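Local coordinates for inositol-3-phosphate synthase (Caenorhabditis elegans, PDB 1VKO), which belongs to the inositol-phosphate synthase family, has a Rossmann-like domain and binds nicotinamide-adenine-dinucleotide, within a four-chain assembly, at residues V337-I350 with V381-P393. Sequence-based numbering, arbitrary orientation.
Sequences VDFLVSSGMKPESI and VDDMVKSNQILFP
Val341 and Leu391 carry the tight part of this contact, their side chains sliding past one another in opposite directions until Val341 CG1 lies 3.8 Å from Leu391 CD1. With chi1 at 176°, CG1 of Val341 is swung opposite the backbone N, which also sets it against CB of Asn388, while CG2 reaches the edge of the Phe392 ring. CB of the same valine rests on the sulfur of Met384, at 3.7 Å; that bent side chain crosses Asp338 at about a right angle, next to a carboxylate whose OD1 is salt-bridged to Arg500. Leu391 pushes its two methyls against the backbone beyond the helix, CD2 approaching O of Gly344, the residue whose positive phi completes a Schellman motif.

In fold terms, residues 337-342, the last turns of helix 329-342, run beside the short, weakly bonded helix about 382-387, 3° from parallel with the two axes 10.2 Å apart at closest approach. Segment 381-393 belongs to the helical connection of a beta-alpha-beta crossover between strands 346-356 and 399-406, parallel neighbours in a mixed sheet.

Toward the partly exposed side, the aliphatic part of Lys346 lies over one face of Phe392, CG 4.2 Å from the centroid, a CH-pi contact; Val385 CG1, from the ring's own segment, sits over the rim of the opposite face, and Pro347 CD meets CZ crosswise. The lysine then bends at its last torsion (chi4 -43°), and NZ forms a salt bridge with Glu348 OE1 from above the carboxylate plane. No direct hydrogen bond joins the segments. At the buried subunit boundary, one water links Val341 O to Asn388 ND2, which also binds Thr123 O of the second subunit.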
ATOM      1  N   VAL A 337      -8.880  15.201   4.567  1.00 31.92           N
ATOM      2  CA  VAL A 337      -8.735  15.811   5.886  1.00 35.92           C
ATOM      3  C   VAL A 337     -10.035  16.526   6.334  1.00 37.20           C
ATOM      4  O   VAL A 337     -10.355  16.523   7.534  1.00 35.81           O
ATOM      5  CB  VAL A 337      -7.467  16.734   6.007  1.00 36.75           C
ATOM      6  CG1 VAL A 337      -6.186  15.913   5.930  1.00 31.34           C
ATOM      7  CG2 VAL A 337      -7.453  17.826   4.950  1.00 45.02           C
ATOM      8  N   ASP A 338     -10.771  17.098   5.371  1.00 34.87           N
ATOM      9  CA  ASP A 338     -12.116  17.681   5.601  1.00 36.41           C
ATOM     10  C   ASP A 338     -13.131  16.608   6.059  1.00 36.57           C
ATOM     11  O   ASP A 338     -13.756  16.713   7.148  1.00 34.27           O
ATOM     12  CB  ASP A 338     -12.621  18.333   4.297  1.00 37.32           C
ATOM     13  CG  ASP A 338     -13.823  19.281   4.500  1.00 42.73           C
ATOM     14  OD1 ASP A 338     -13.747  20.247   5.301  1.00 49.87           O
ATOM     15  OD2 ASP A 338     -14.872  19.166   3.846  1.00 35.48           O
ATOM     16  N   PHE A 339     -13.309  15.598   5.205  1.00 35.25           N
ATOM     17  CA  PHE A 339     -14.090  14.410   5.543  1.00 36.54           C
ATOM     18  C   PHE A 339     -13.734  13.865   6.952  1.00 35.45           C
ATOM     19  O   PHE A 339     -14.639  13.574   7.724  1.00 39.60           O
ATOM     20  CB  PHE A 339     -13.966  13.300   4.461  1.00 33.88           C
ATOM     21  CG  PHE A 339     -14.127  11.897   5.017  1.00 42.89           C
ATOM     22  CD1 PHE A 339     -15.391  11.411   5.392  1.00 50.11           C
ATOM     23  CD2 PHE A 339     -13.016  11.072   5.216  1.00 46.58           C
ATOM     24  CE1 PHE A 339     -15.546  10.116   5.940  1.00 49.89           C
ATOM     25  CE2 PHE A 339     -13.165   9.772   5.756  1.00 49.65           C
ATOM     26  CZ  PHE A 339     -14.430   9.302   6.125  1.00 40.29           C
ATOM     27  N   LEU A 340     -12.444  13.731   7.281  1.00 32.90           N
ATOM     28  CA  LEU A 340     -12.025  13.185   8.596  1.00 33.13           C
ATOM     29  C   LEU A 340     -12.301  14.116   9.804  1.00 36.54           C
ATOM     30  O   LEU A 340     -12.631  13.628  10.895  1.00 37.06           O
ATOM     31  CB  LEU A 340     -10.545  12.840   8.607  1.00 31.59           C
ATOM     32  CG  LEU A 340      -9.865  11.826   7.689  1.00 27.26           C
ATOM     33  CD1 LEU A 340      -8.336  11.949   7.877  1.00 20.23           C
ATOM     34  CD2 LEU A 340     -10.318  10.392   7.917  1.00 15.01           C
ATOM     35  N   VAL A 341     -12.159  15.437   9.642  1.00 36.14           N
ATOM     36  CA  VAL A 341     -12.447  16.326  10.770  1.00 41.48           C
ATOM     37  C   VAL A 341     -13.974  16.489  10.963  1.00 40.84           C
ATOM     38  O   VAL A 341     -14.463  16.514  12.103  1.00 39.86           O
ATOM     39  CB  VAL A 341     -11.657  17.678  10.696  1.00 43.54           C
ATOM     40  CG1 VAL A 341     -12.065  18.637  11.845  1.00 44.32           C
ATOM     41  CG2 VAL A 341     -10.145  17.414  10.763  1.00 45.26           C
ATOM     42  N   SER A 342     -14.706  16.532   9.845  1.00 39.68           N
ATOM     43  CA  SER A 342     -16.168  16.516   9.858  1.00 41.26           C
ATOM     44  C   SER A 342     -16.734  15.255  10.545  1.00 42.33           C
ATOM     45  O   SER A 342     -17.726  15.341  11.274  1.00 45.16           O
ATOM     46  CB  SER A 342     -16.732  16.644   8.437  1.00 40.36           C
ATOM     47  OG  SER A 342     -16.492  17.930   7.903  1.00 41.04           O
ATOM     48  N   SER A 343     -16.095  14.105  10.325  1.00 39.40           N
ATOM     49  CA  SER A 343     -16.475  12.850  10.974  1.00 37.83           C
ATOM     50  C   SER A 343     -16.088  12.740  12.464  1.00 36.88           C
ATOM     51  O   SER A 343     -16.308  11.690  13.073  1.00 39.36           O
ATOM     52  CB  SER A 343     -15.877  11.636  10.223  1.00 39.75           C
ATOM     53  OG  SER A 343     -15.887  11.761   8.803  1.00 38.91           O
ATOM     54  N   GLY A 344     -15.491  13.781  13.049  1.00 34.36           N
ATOM     55  CA  GLY A 344     -15.094  13.740  14.468  1.00 32.74           C
ATOM     56  C   GLY A 344     -13.792  13.028  14.846  1.00 35.16           C
ATOM     57  O   GLY A 344     -13.662  12.454  15.976  1.00 33.18           O
ATOM     58  N   MET A 345     -12.825  13.122  13.927  1.00 33.74           N
ATOM     59  CA  MET A 345     -11.540  12.398  13.926  1.00 37.90           C
ATOM     60  C   MET A 345     -10.348  13.364  13.948  1.00 37.69           C
ATOM     61  O   MET A 345     -10.289  14.287  13.134  1.00 38.00           O
ATOM     62  CB  MET A 345     -11.421  11.579  12.621  1.00 38.31           C
ATOM     63  CG  MET A 345     -11.398  10.078  12.765  1.00 46.32           C
ATOM     64  SD  MET A 345     -12.922   9.181  12.404  1.00 50.41           S
ATOM     65  CE  MET A 345     -12.894   9.278  10.607  1.00 38.97           C
ATOM     66  N   LYS A 346      -9.371  13.111  14.819  1.00 39.02           N
ATOM     67  CA  LYS A 346      -8.156  13.961  14.943  1.00 37.01           C
ATOM     68  C   LYS A 346      -6.967  13.427  14.142  1.00 35.91           C
ATOM     69  O   LYS A 346      -6.315  12.494  14.590  1.00 32.91           O
ATOM     70  CB  LYS A 346      -7.738  14.070  16.413  1.00 37.26           C
ATOM     71  CG  LYS A 346      -6.841  15.252  16.759  1.00 34.55           C
ATOM     72  CD  LYS A 346      -6.427  15.163  18.240  1.00 41.42           C
ATOM     73  CE  LYS A 346      -5.321  16.173  18.590  1.00 47.23           C
ATOM     74  NZ  LYS A 346      -4.260  16.225  17.508  1.00 57.60           N
ATOM     75  N   PRO A 347      -6.679  14.008  12.969  1.00 36.73           N
ATOM     76  CA  PRO A 347      -5.403  13.760  12.289  1.00 37.34           C
ATOM     77  C   PRO A 347      -4.243  14.047  13.239  1.00 40.71           C
ATOM     78  O   PRO A 347      -4.197  15.115  13.849  1.00 43.22           O
ATOM     79  CB  PRO A 347      -5.396  14.783  11.157  1.00 37.06           C
ATOM     80  CG  PRO A 347      -6.869  15.042  10.876  1.00 37.82           C
ATOM     81  CD  PRO A 347      -7.540  14.942  12.220  1.00 37.86           C
ATOM     82  N   GLU A 348      -3.333  13.085  13.385  1.00 41.54           N
ATOM     83  CA  GLU A 348      -2.223  13.195  14.332  1.00 43.86           C
ATOM     84  C   GLU A 348      -0.870  13.326  13.614  1.00 42.91           C
ATOM     85  O   GLU A 348       0.102  13.899  14.147  1.00 43.73           O
ATOM     86  CB  GLU A 348      -2.187  11.952  15.224  1.00 43.60           C
ATOM     87  CG  GLU A 348      -3.412  11.745  16.084  1.00 46.13           C
ATOM     88  CD  GLU A 348      -3.415  12.612  17.328  1.00 44.87           C
ATOM     89  OE1 GLU A 348      -2.964  13.778  17.287  1.00 48.45           O
ATOM     90  OE2 GLU A 348      -3.879  12.117  18.356  1.00 44.56           O
ATOM     91  N   SER A 349      -0.839  12.773  12.409  1.00 40.04           N
ATOM     92  CA  SER A 349       0.359  12.580  11.645  1.00 38.94           C
ATOM     93  C   SER A 349      -0.051  12.532  10.171  1.00 38.18           C
ATOM     94  O   SER A 349      -0.914  11.734   9.784  1.00 41.57           O
ATOM     95  CB  SER A 349       1.021  11.261  12.076  1.00 37.61           C
ATOM     96  OG  SER A 349       2.417  11.268  11.822  1.00 41.72           O
ATOM     97  N   ILE A 350       0.527  13.408   9.353  1.00 35.65           N
ATOM     98  CA  ILE A 350       0.325  13.348   7.893  1.00 34.24           C
ATOM     99  C   ILE A 350       1.694  13.309   7.205  1.00 33.76           C
ATOM    100  O   ILE A 350       2.450  14.261   7.281  1.00 31.83           O
ATOM    101  CB  ILE A 350      -0.542  14.541   7.339  1.00 32.76           C
ATOM    102  CG1 ILE A 350      -1.932  14.619   8.003  1.00 26.53           C
ATOM    103  CG2 ILE A 350      -0.738  14.410   5.819  1.00 28.50           C
ATOM    104  CD1 ILE A 350      -2.781  15.767   7.486  1.00 25.42           C
ATOM    105  N   VAL A 381      -4.154  22.085   5.570  1.00 58.85           N
ATOM    106  CA  VAL A 381      -4.905  21.627   6.750  1.00 60.00           C
ATOM    107  C   VAL A 381      -4.904  22.663   7.920  1.00 60.87           C
ATOM    108  O   VAL A 381      -5.005  22.304   9.108  1.00 60.77           O
ATOM    109  CB  VAL A 381      -4.440  20.201   7.191  1.00 59.10           C
ATOM    110  CG1 VAL A 381      -3.018  20.221   7.721  1.00 57.92           C
ATOM    111  CG2 VAL A 381      -5.394  19.608   8.231  1.00 66.14           C
ATOM    112  N   ASP A 382      -4.802  23.946   7.574  1.00 60.41           N
ATOM    113  CA  ASP A 382      -4.772  24.996   8.587  1.00 59.78           C
ATOM    114  C   ASP A 382      -6.179  25.406   8.977  1.00 59.91           C
ATOM    115  O   ASP A 382      -6.544  25.338  10.160  1.00 59.19           O
ATOM    116  CB  ASP A 382      -3.972  26.207   8.110  1.00 59.31           C
ATOM    117  CG  ASP A 382      -2.483  25.909   7.962  1.00 58.91           C
ATOM    118  OD1 ASP A 382      -1.926  25.089   8.743  1.00 46.83           O
ATOM    119  OD2 ASP A 382      -1.794  26.477   7.088  1.00 52.35           O
ATOM    120  N   ASP A 383      -6.971  25.815   7.987  1.00 59.21           N
ATOM    121  CA  ASP A 383      -8.346  26.234   8.235  1.00 60.78           C
ATOM    122  C   ASP A 383      -9.232  25.116   8.837  1.00 61.80           C
ATOM    123  O   ASP A 383     -10.208  25.403   9.547  1.00 62.61           O
ATOM    124  CB  ASP A 383      -8.969  26.810   6.960  1.00 60.77           C
ATOM    125  CG  ASP A 383      -9.049  25.790   5.838  1.00 57.74           C
ATOM    126  OD1 ASP A 383      -8.034  25.101   5.606  1.00 60.03           O
ATOM    127  OD2 ASP A 383     -10.079  25.610   5.144  1.00 42.72           O
ATOM    128  N   MET A 384      -8.884  23.858   8.558  1.00 61.41           N
ATOM    129  CA  MET A 384      -9.593  22.707   9.137  1.00 61.02           C
ATOM    130  C   MET A 384      -9.228  22.430  10.621  1.00 58.18           C
ATOM    131  O   MET A 384     -10.097  22.118  11.440  1.00 56.57           O
ATOM    132  CB  MET A 384      -9.426  21.449   8.258  1.00 62.27           C
ATOM    133  CG  MET A 384     -10.633  21.123   7.345  1.00 70.07           C
ATOM    134  SD  MET A 384     -12.084  20.384   8.180  1.00 87.02           S
ATOM    135  CE  MET A 384     -13.282  21.729   8.231  1.00 77.55           C
ATOM    136  N   VAL A 385      -7.950  22.543  10.967  1.00 55.15           N
ATOM    137  CA  VAL A 385      -7.535  22.353  12.350  1.00 52.81           C
ATOM    138  C   VAL A 385      -8.108  23.480  13.239  1.00 52.83           C
ATOM    139  O   VAL A 385      -8.400  23.257  14.415  1.00 52.17           O
ATOM    140  CB  VAL A 385      -5.987  22.218  12.466  1.00 53.07           C
ATOM    141  CG1 VAL A 385      -5.509  22.388  13.919  1.00 46.34           C
ATOM    142  CG2 VAL A 385      -5.524  20.883  11.876  1.00 46.25           C
ATOM    143  N   LYS A 386      -8.294  24.665  12.652  1.00 52.06           N
ATOM    144  CA  LYS A 386      -8.870  25.835  13.342  1.00 51.70           C
ATOM    145  C   LYS A 386     -10.402  25.734  13.464  1.00 48.61           C
ATOM    146  O   LYS A 386     -11.004  26.300  14.373  1.00 47.40           O
ATOM    147  CB  LYS A 386      -8.471  27.143  12.623  1.00 52.15           C
ATOM    148  CG  LYS A 386      -7.029  27.649  12.924  1.00 58.77           C
ATOM    149  CD  LYS A 386      -6.592  28.841  12.029  1.00 61.62           C
ATOM    150  CE  LYS A 386      -5.714  28.374  10.855  1.00 65.89           C
ATOM    151  NZ  LYS A 386      -4.988  29.460  10.102  1.00 61.85           N
ATOM    152  N   SER A 387     -11.011  24.999  12.539  1.00 46.21           N
ATOM    153  CA  SER A 387     -12.456  24.732  12.531  1.00 44.81           C
ATOM    154  C   SER A 387     -12.996  23.968  13.757  1.00 45.66           C
ATOM    155  O   SER A 387     -14.192  24.035  14.050  1.00 46.26           O
ATOM    156  CB  SER A 387     -12.810  23.906  11.299  1.00 45.05           C
ATOM    157  OG  SER A 387     -12.597  22.525  11.565  1.00 34.55           O
ATOM    158  N   ASN A 388     -12.135  23.215  14.441  1.00 43.77           N
ATOM    159  CA  ASN A 388     -12.595  22.263  15.443  1.00 42.85           C
ATOM    160  C   ASN A 388     -11.748  22.258  16.715  1.00 43.23           C
ATOM    161  O   ASN A 388     -10.687  21.615  16.779  1.00 43.79           O
ATOM    162  CB  ASN A 388     -12.651  20.863  14.830  1.00 42.50           C
ATOM    163  CG  ASN A 388     -13.510  19.884  15.652  1.00 46.71           C
ATOM    164  OD1 ASN A 388     -13.433  19.848  16.908  1.00 35.57           O
ATOM    165  ND2 ASN A 388     -14.323  19.066  14.942  1.00 38.05           N
ATOM    166  N   GLN A 389     -12.228  22.964  17.734  1.00 43.28           N
ATOM    167  CA  GLN A 389     -11.494  23.055  18.998  1.00 40.17           C
ATOM    168  C   GLN A 389     -11.799  21.972  20.029  1.00 38.00           C
ATOM    169  O   GLN A 389     -11.193  21.976  21.092  1.00 36.01           O
ATOM    170  CB  GLN A 389     -11.623  24.446  19.599  1.00 41.31           C
ATOM    171  CG  GLN A 389     -10.502  25.376  19.164  1.00 48.72           C
ATOM    172  CD  GLN A 389     -10.623  26.754  19.782  1.00 61.42           C
ATOM    173  OE1 GLN A 389     -11.724  27.316  19.858  1.00 54.82           O
ATOM    174  NE2 GLN A 389      -9.493  27.304  20.232  1.00 62.51           N
ATOM    175  N   ILE A 390     -12.722  21.054  19.719  1.00 38.72           N
ATOM    176  CA  ILE A 390     -12.908  19.844  20.537  1.00 38.61           C
ATOM    177  C   ILE A 390     -11.739  18.907  20.214  1.00 41.33           C
ATOM    178  O   ILE A 390     -10.979  18.509  21.107  1.00 43.98           O
ATOM    179  CB  ILE A 390     -14.300  19.145  20.291  1.00 38.44           C
ATOM    180  CG1 ILE A 390     -15.481  20.072  20.662  1.00 37.44           C
ATOM    181  CG2 ILE A 390     -14.390  17.789  21.056  1.00 28.56           C
ATOM    182  CD1 ILE A 390     -16.810  19.710  19.967  1.00 32.88           C
ATOM    183  N   LEU A 391     -11.597  18.592  18.928  1.00 40.83           N
ATOM    184  CA  LEU A 391     -10.506  17.771  18.409  1.00 41.50           C
ATOM    185  C   LEU A 391      -9.150  18.411  18.691  1.00 43.31           C
ATOM    186  O   LEU A 391      -8.246  17.761  19.246  1.00 43.04           O
ATOM    187  CB  LEU A 391     -10.685  17.560  16.899  1.00 38.77           C
ATOM    188  CG  LEU A 391     -11.795  16.589  16.465  1.00 35.72           C
ATOM    189  CD1 LEU A 391     -11.929  16.549  14.958  1.00 36.95           C
ATOM    190  CD2 LEU A 391     -11.538  15.181  17.001  1.00 36.40           C
ATOM    191  N   PHE A 392      -9.034  19.695  18.334  1.00 44.26           N
ATOM    192  CA  PHE A 392      -7.774  20.456  18.468  1.00 46.22           C
ATOM    193  C   PHE A 392      -7.888  21.614  19.486  1.00 46.51           C
ATOM    194  O   PHE A 392      -7.929  22.791  19.075  1.00 43.86           O
ATOM    195  CB  PHE A 392      -7.355  21.035  17.101  1.00 44.54           C
ATOM    196  CG  PHE A 392      -7.048  19.992  16.041  1.00 49.71           C
ATOM    197  CD1 PHE A 392      -5.750  19.473  15.898  1.00 44.44           C
ATOM    198  CD2 PHE A 392      -8.046  19.556  15.160  1.00 46.21           C
ATOM    199  CE1 PHE A 392      -5.465  18.523  14.916  1.00 43.13           C
ATOM    200  CE2 PHE A 392      -7.766  18.607  14.166  1.00 40.70           C
ATOM    201  CZ  PHE A 392      -6.480  18.083  14.049  1.00 35.30           C
ATOM    202  N   PRO A 393      -7.949  21.311  20.793  1.00 47.51           N
ATOM    203  CA  PRO A 393      -8.188  22.376  21.789  1.00 49.38           C
ATOM    204  C   PRO A 393      -7.166  23.517  21.663  1.00 51.23           C
ATOM    205  O   PRO A 393      -7.559  24.690  21.708  1.00 49.99           O
ATOM    206  CB  PRO A 393      -8.106  21.656  23.155  1.00 49.57           C
ATOM    207  CG  PRO A 393      -7.569  20.271  22.887  1.00 49.98           C
ATOM    208  CD  PRO A 393      -7.810  19.981  21.420  1.00 48.23           C
TER
HETATM  209  O   HOH W   1     -15.745  18.606  12.546  1.00 30.32           O